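Local coordinates for protein carboxyvinyl-carboxyphosphonate phosphorylmutase (Bacillus anthracis, PDB 4IQD) that belongs to the phosphoenolpyruvate phosphomutase family, within the TIM-barrel clan, and holds pyruvic acid at several sites, at residues 58-63 with 74-79; 167-172 with 196-201; 216-219 with 223-226. All coordinates share one frame; numbering follows the deposited sequence.

Contact 1 of 3, residues 58-63 with 74-79. With PYR (pyruvic acid), chain F.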
# COMPACT_ATOMS: atom_id res chain seq x y z
N ALA A 58 -5.30 -0.01 12.10
CA ALA A 58 -6.24 0.89 11.44
C ALA A 58 -5.78 1.19 10.02
O ALA A 58 -6.51 0.95 9.06
CB ALA A 58 -6.39 2.17 12.23
N ALA A 59 -4.57 1.72 9.89
CA ALA A 59 -4.04 2.10 8.59
C ALA A 59 -3.84 0.88 7.70
O ALA A 59 -4.10 0.94 6.49
CB ALA A 59 -2.74 2.85 8.75
N TYR A 60 -3.37 -0.21 8.29
CA TYR A 60 -3.12 -1.42 7.52
C TYR A 60 -4.40 -1.91 6.88
O TYR A 60 -4.48 -2.06 5.66
CB TYR A 60 -2.55 -2.54 8.40
CG TYR A 60 -2.36 -3.82 7.63
CD1 TYR A 60 -1.52 -3.87 6.53
CD2 TYR A 60 -3.03 -4.98 8.00
CE1 TYR A 60 -1.34 -5.03 5.81
CE2 TYR A 60 -2.85 -6.16 7.29
CZ TYR A 60 -2.00 -6.18 6.19
OH TYR A 60 -1.82 -7.34 5.47
N THR A 61 -5.41 -2.16 7.71
CA THR A 61 -6.68 -2.67 7.22
C THR A 61 -7.28 -1.73 6.20
O THR A 61 -7.70 -2.15 5.13
CB THR A 61 -7.66 -2.87 8.38
OG1 THR A 61 -7.76 -1.66 9.14
CG2 THR A 61 -7.18 -3.99 9.28
N ALA A 62 -7.29 -0.44 6.52
CA ALA A 62 -7.82 0.57 5.61
C ALA A 62 -7.12 0.52 4.26
O ALA A 62 -7.76 0.70 3.23
CB ALA A 62 -7.71 1.95 6.22
N SER A 63 -5.81 0.26 4.26
CA SER A 63 -5.05 0.09 3.02
C SER A 63 -5.63 -1.04 2.19
O SER A 63 -5.83 -0.91 0.99
CB SER A 63 -3.58 -0.20 3.31
OG SER A 63 -2.98 0.83 4.07
N SER A 74 -2.50 -12.65 11.73
CA SER A 74 -1.17 -12.32 12.21
C SER A 74 -0.16 -12.44 11.07
O SER A 74 0.81 -11.69 11.01
CB SER A 74 -0.76 -13.24 13.35
OG SER A 74 -0.43 -14.53 12.87
N THR A 75 -0.41 -13.40 10.18
CA THR A 75 0.46 -13.65 9.04
C THR A 75 0.52 -12.44 8.11
O THR A 75 1.59 -12.06 7.63
CB THR A 75 -0.01 -14.87 8.23
OG1 THR A 75 -0.04 -16.02 9.08
CG2 THR A 75 0.93 -15.14 7.06
N GLU A 76 -0.64 -11.83 7.86
CA GLU A 76 -0.74 -10.66 7.00
C GLU A 76 -0.00 -9.47 7.60
O GLU A 76 0.75 -8.78 6.91
CB GLU A 76 -2.20 -10.28 6.79
CG GLU A 76 -2.98 -11.27 5.94
CD GLU A 76 -4.47 -11.00 5.96
OE1 GLU A 76 -5.01 -10.76 7.06
OE2 GLU A 76 -5.10 -11.04 4.88
N VAL A 77 -0.23 -9.23 8.89
CA VAL A 77 0.38 -8.11 9.58
C VAL A 77 1.89 -8.27 9.64
O VAL A 77 2.64 -7.30 9.48
CB VAL A 77 -0.19 -7.96 11.00
CG1 VAL A 77 0.43 -6.76 11.70
CG2 VAL A 77 -1.70 -7.83 10.95
N ALA A 78 2.35 -9.50 9.85
CA ALA A 78 3.77 -9.79 9.94
C ALA A 78 4.48 -9.61 8.59
O ALA A 78 5.67 -9.31 8.54
CB ALA A 78 3.99 -11.19 10.48
N GLU A 79 3.74 -9.80 7.50
CA GLU A 79 4.31 -9.62 6.17
C GLU A 79 4.44 -8.16 5.78
O GLU A 79 5.44 -7.75 5.19
CB GLU A 79 3.50 -10.37 5.11
CG GLU A 79 4.04 -11.73 4.76
CD GLU A 79 3.74 -12.12 3.32
OE1 GLU A 79 4.57 -12.83 2.71
OE2 GLU A 79 2.67 -11.73 2.81
C PYR F . 1.37 -7.72 0.77
O PYR F . 1.16 -9.00 0.54
OXT PYR F . 0.74 -6.82 0.07
CA PYR F . 2.25 -7.34 1.78
O3 PYR F . 2.08 -6.20 2.40
CB PYR F . 3.39 -8.23 2.15
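Tyr60 swings across to Glu76 and Val77 because its CG lies anti to the backbone N (chi1 177°), which carries the phenol straight out from helix 57-63 toward the first turns of helix 74-88. On that second helix the backbone directs Glu76 CB at the incoming hydroxyl, and chi1 (-69°) decides only where CG and the carboxylate go. The phenol ends against the backbone side of Glu76: Tyr60 OH comes within 3.2 Å of Glu76 CB. Ring and carboxylate planes stand 79° apart, so the two flat groups are not stacked. Further back, ring atom Tyr60 CE2 rests 4.2 Å from the methyl Val77 CG2, an apolar contact that suits a beta-branched residue on the buried side of a helix. Tyrosine fits the span well, since its long rigid ring bridges two helices whose nearest CA atoms, those of Tyr60 and Val77, are 7.8 Å apart. The carboxylate of Glu76 turns to its own helix start, where OE1 accepts a hydrogen bond from the backbone N of Thr73. Glu79, one turn on, belongs to a pyruvic acid site, its OE2 lying 3.6 Å from CB of that ligand, and Ala58 lines another. The two helices follow each other across ten residues that are neither helix nor strand, and Tyr60 spans the space between them. Both lie between the adjacent parallel strands 53-55 and 92-95, in a beta-alpha-beta crossover of the TIM-barrel fold. Behind helix 74-88 runs helix 103-115, which Ala78 meets at Met113. The far side of helix 57-63 packs on Leu247 of helix 245-264, and Ala62 also meets Met40 of the second subunit.

Contact 2 of 3, residues 167-172 with 196-201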
# COMPACT_ATOMS: atom_id res chain seq x y z
N ASP A 167 -7.24 0.52 27.67
CA ASP A 167 -8.36 1.43 27.43
C ASP A 167 -9.19 1.61 28.69
O ASP A 167 -10.36 1.97 28.62
CB ASP A 167 -9.25 0.90 26.30
CG ASP A 167 -8.65 1.11 24.93
OD1 ASP A 167 -9.01 2.10 24.26
OD2 ASP A 167 -7.81 0.29 24.51
N ALA A 168 -8.56 1.38 29.84
CA ALA A 168 -9.26 1.34 31.13
C ALA A 168 -9.67 2.71 31.68
O ALA A 168 -10.56 2.78 32.52
CB ALA A 168 -8.43 0.58 32.16
N ARG A 169 -9.03 3.78 31.22
CA ARG A 169 -9.38 5.11 31.69
C ARG A 169 -10.84 5.46 31.42
O ARG A 169 -11.58 5.82 32.34
CB ARG A 169 -8.48 6.17 31.03
CG ARG A 169 -8.86 7.60 31.38
CD ARG A 169 -8.82 7.81 32.88
NE ARG A 169 -9.31 9.12 33.29
CZ ARG A 169 -10.58 9.39 33.54
NH1 ARG A 169 -11.51 8.46 33.42
NH2 ARG A 169 -10.93 10.61 33.92
N GLY A 170 -11.25 5.34 30.17
CA GLY A 170 -12.57 5.78 29.76
C GLY A 170 -13.70 4.82 30.07
O GLY A 170 -14.86 5.12 29.79
N VAL A 171 -13.38 3.68 30.66
CA VAL A 171 -14.40 2.69 30.97
C VAL A 171 -14.43 2.30 32.45
O VAL A 171 -15.49 1.97 33.00
CB VAL A 171 -14.26 1.44 30.07
CG1 VAL A 171 -12.96 0.71 30.36
CG2 VAL A 171 -15.45 0.51 30.24
N GLU A 172 -13.28 2.37 33.11
CA GLU A 172 -13.18 2.00 34.52
C GLU A 172 -12.70 3.13 35.41
O GLU A 172 -13.07 3.20 36.58
CB GLU A 172 -12.26 0.80 34.69
CG GLU A 172 -12.74 -0.46 34.01
CD GLU A 172 -11.73 -1.58 34.09
OE1 GLU A 172 -10.68 -1.40 34.73
OE2 GLU A 172 -11.98 -2.65 33.49
N ALA A 196 -6.49 7.69 25.84
CA ALA A 196 -7.44 8.72 26.24
C ALA A 196 -7.39 9.09 27.71
O ALA A 196 -8.39 9.00 28.41
CB ALA A 196 -8.86 8.30 25.86
N LEU A 197 -6.21 9.48 28.19
CA LEU A 197 -6.15 10.20 29.45
C LEU A 197 -6.68 11.59 29.13
O LEU A 197 -6.57 12.05 28.00
CB LEU A 197 -4.73 10.26 30.00
CG LEU A 197 -4.07 8.94 30.40
CD1 LEU A 197 -2.66 9.22 30.87
CD2 LEU A 197 -4.88 8.25 31.48
N GLN A 198 -7.27 12.26 30.12
CA GLN A 198 -8.16 13.37 29.81
C GLN A 198 -7.65 14.79 30.08
O GLN A 198 -8.38 15.75 29.85
CB GLN A 198 -9.51 13.15 30.49
CG GLN A 198 -10.22 11.90 29.99
CD GLN A 198 -11.48 11.59 30.75
OE1 GLN A 198 -12.01 12.44 31.47
NE2 GLN A 198 -11.97 10.37 30.61
N SER A 199 -6.40 14.93 30.53
CA SER A 199 -5.87 16.25 30.83
C SER A 199 -4.38 16.26 31.09
O SER A 199 -3.75 15.21 31.25
CB SER A 199 -6.57 16.84 32.05
OG SER A 199 -6.25 16.11 33.21
N GLU A 200 -3.82 17.46 31.15
CA GLU A 200 -2.44 17.66 31.54
C GLU A 200 -2.12 17.01 32.88
O GLU A 200 -1.10 16.32 33.02
CB GLU A 200 -2.07 19.15 31.53
CG GLU A 200 -0.70 19.48 32.14
CD GLU A 200 0.05 20.58 31.39
OE1 GLU A 200 1.12 21.02 31.88
OE2 GLU A 200 -0.41 20.99 30.30
N GLU A 201 -3.00 17.20 33.86
CA GLU A 201 -2.77 16.66 35.19
C GLU A 201 -2.86 15.13 35.21
O GLU A 201 -2.18 14.49 35.99
CB GLU A 201 -3.75 17.25 36.21
CG GLU A 201 -5.15 16.67 36.18
CD GLU A 201 -5.74 16.46 37.57
OE1 GLU A 201 -5.14 16.95 38.55
OE2 GLU A 201 -6.78 15.79 37.68
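The guanidinium of Arg169 and the side-chain amide of Gln198 lie stacked, their planes 26° apart. Gln198 covers one face of the guanidinium, with NE2 3.2 Å above the plane and displaced toward the rim. The stack brings Gln198 NE2 to 3.4 Å from Arg169 CZ. Although Arg169 NH2 and Gln198 OE1 approach to 3.2 Å, the angle is poor for a hydrogen bond, as expected when an amide lies over a cation. The charge is met at NH2 by Glu202 OE2 in a salt bridge. Through OE1, Glu202 also accepts from the backbone N of Gln198, so this one carboxylate pairs with the Arg169 head and holds the backbone of its stacking partner. Arginine suits the place because its aliphatic part packs while its flat head stacks and pairs with an acid. With CG anti to the backbone N (chi1 175°), Arg169 CG comes 3.3 Å from the carbonyl Ala196 O; the bend at chi2 (59°) then turns the rest of the chain so that the guanidinium lies against the amide. Arg169 CG also lies 4.0 Å from the methyl Leu197 CD2; although the side chain of Leu197 sets out away from the 167-172 loop, this methyl returns to it. Arg169 also touches a pyruvic acid, in a pocket shared with Gly173, Leu174 and Asp175. The two segments follow the neighbouring parallel strands 161-166 and 191-194, so the contact ties together adjacent loops at the C-terminal ends of these strands, where TIM-barrel proteins carry their functional loops. Leu197 packs against the following helices, touching Leu174 of helix 174-187 and Phe203 and Phe206 of helix 200-209, whose N-cap is Ser199.

Contact 3 of 3, residues 216-219 with 223-226. With PYR (pyruvic acid), chain E.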
# COMPACT_ATOMS: atom_id res chain seq x y z
N ALA A 216 2.35 8.39 23.67
CA ALA A 216 1.24 9.27 23.37
C ALA A 216 0.71 8.95 21.98
O ALA A 216 1.48 8.76 21.05
CB ALA A 216 1.67 10.72 23.45
N ASN A 217 -0.61 8.88 21.85
CA ASN A 217 -1.25 8.56 20.58
C ASN A 217 -1.74 9.81 19.85
O ASN A 217 -2.83 10.30 20.13
CB ASN A 217 -2.44 7.63 20.82
CG ASN A 217 -3.16 7.24 19.55
OD1 ASN A 217 -2.59 7.28 18.45
ND2 ASN A 217 -4.42 6.86 19.68
N MSE A 218 -0.94 10.32 18.92
CA MSE A 218 -1.38 11.47 18.15
C MSE A 218 -2.13 11.19 16.87
O MSE A 218 -1.68 11.54 15.78
CB MSE A 218 -0.26 12.47 17.92
CG MSE A 218 -0.21 13.52 19.00
SE MSE A 218 -1.56 14.94 18.90
CE MSE A 218 -3.23 13.99 19.18
N THR A 219 -3.29 10.57 17.01
CA THR A 219 -4.15 10.30 15.87
C THR A 219 -5.12 11.47 15.70
O THR A 219 -5.56 12.07 16.68
CB THR A 219 -4.89 8.96 16.02
OG1 THR A 219 -5.64 8.68 14.84
CG2 THR A 219 -5.81 8.99 17.23
N LYS A 223 -9.66 11.68 20.66
CA LYS A 223 -9.90 12.18 22.02
C LYS A 223 -8.69 12.91 22.58
O LYS A 223 -8.60 13.14 23.79
CB LYS A 223 -10.25 11.03 22.96
CG LYS A 223 -11.12 9.95 22.34
CD LYS A 223 -12.50 9.93 22.97
CE LYS A 223 -13.31 8.76 22.44
NZ LYS A 223 -14.70 8.74 22.98
N THR A 224 -7.74 13.25 21.71
CA THR A 224 -6.51 13.90 22.14
C THR A 224 -6.28 15.18 21.34
O THR A 224 -6.37 15.17 20.11
CB THR A 224 -5.32 12.94 21.99
OG1 THR A 224 -5.65 11.67 22.56
CG2 THR A 224 -4.08 13.50 22.68
N PRO A 225 -5.99 16.28 22.04
CA PRO A 225 -5.71 17.58 21.42
C PRO A 225 -4.36 17.55 20.72
O PRO A 225 -3.54 16.69 21.00
CB PRO A 225 -5.66 18.54 22.62
CG PRO A 225 -6.34 17.82 23.72
CD PRO A 225 -6.03 16.38 23.51
N TYR A 226 -4.14 18.49 19.81
CA TYR A 226 -2.93 18.48 19.01
C TYR A 226 -1.76 19.15 19.72
O TYR A 226 -1.36 20.26 19.37
CB TYR A 226 -3.19 19.08 17.63
CG TYR A 226 -4.30 18.37 16.90
CD1 TYR A 226 -5.60 18.87 16.92
CD2 TYR A 226 -4.07 17.18 16.23
CE1 TYR A 226 -6.62 18.22 16.28
CE2 TYR A 226 -5.09 16.51 15.58
CZ TYR A 226 -6.37 17.04 15.61
OH TYR A 226 -7.40 16.39 14.96
C PYR E . -2.29 23.08 22.29
O PYR E . -2.54 21.80 22.24
OXT PYR E . -1.78 23.61 23.37
CA PYR E . -2.58 23.89 21.19
O3 PYR E . -2.64 25.19 21.33
CB PYR E . -2.80 23.29 19.84
O HOH W 1 -6.49 11.33 19.34
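Met218, present as selenomethionine, folds its side chain back over the Thr224-Pro225-Tyr226 backbone. Its chi1 of -91° lies some 30° off the staggered value, and further bends at chi2 and chi3 turn the terminal methyl CE inward. There CE sits 3.3 Å from Pro225 O and 3.6 Å from the methyl Thr224 CG2. A long, unbranched and flexible residue suits this place, because it can curl so that CE rests against both a carbonyl oxygen and a methyl. Thr224 offers that methyl because CG2 lies anti to its backbone N, while OG1 stands on the N side (chi1 -48°). The selenium lies 5.4 Å from the centroid of the Tyr226 ring, 57° off the ring normal, which makes an oblique Met-aromatic contact. Met218 is also the centre of an inverse gamma turn, closed by a weak 3.2 Å bond from Thr219 N to Asn217 O, where the chain leaves strand 215-217. This is the loop that follows a barrel strand on the way to helix 229-234, and its return is bridged by water: the water donates to Thr219 O at 2.9 Å and accepts a weak bond from Thr224 N. Tyr226 OH accepts from the backbone N of Phe221 inside the loop, which fixes the hydroxyl end of the ring. The carbonyl Tyr226 O stands 3.4 Å from CB of a pyruvic acid. Thr219, by contrast, belongs to the pocket of another pyruvic acid, and its hydroxyl bonds to Arg248. Phe232 of helix 229-234 and Val240 and Tyr242 of strand 239-242 pack against Met218.

Overall arrangement
The three contacts come in series along the chain, all within the phosphoenolpyruvate phosphomutase domain. Contacts 2 and 3 are neighbours, their centres about 12 Å apart, and touch where Ala196 CB meets Lys223 CB; helix 200-209, opening in contact 2, leads to strand 215-217 of contact 3. Contact 1 lies farther off, about 27 Å from contact 2 and about 22 Å from contact 3 between centres. It joins two helices, whereas contacts 2 and 3 lie among loops that follow barrel strands. Contacts 1 and 3 touch the second subunit. Ala58 and Thr219 of contacts 1 and 3 line the same pyruvic acid pocket, so residues far apart in the chain meet around one ligand.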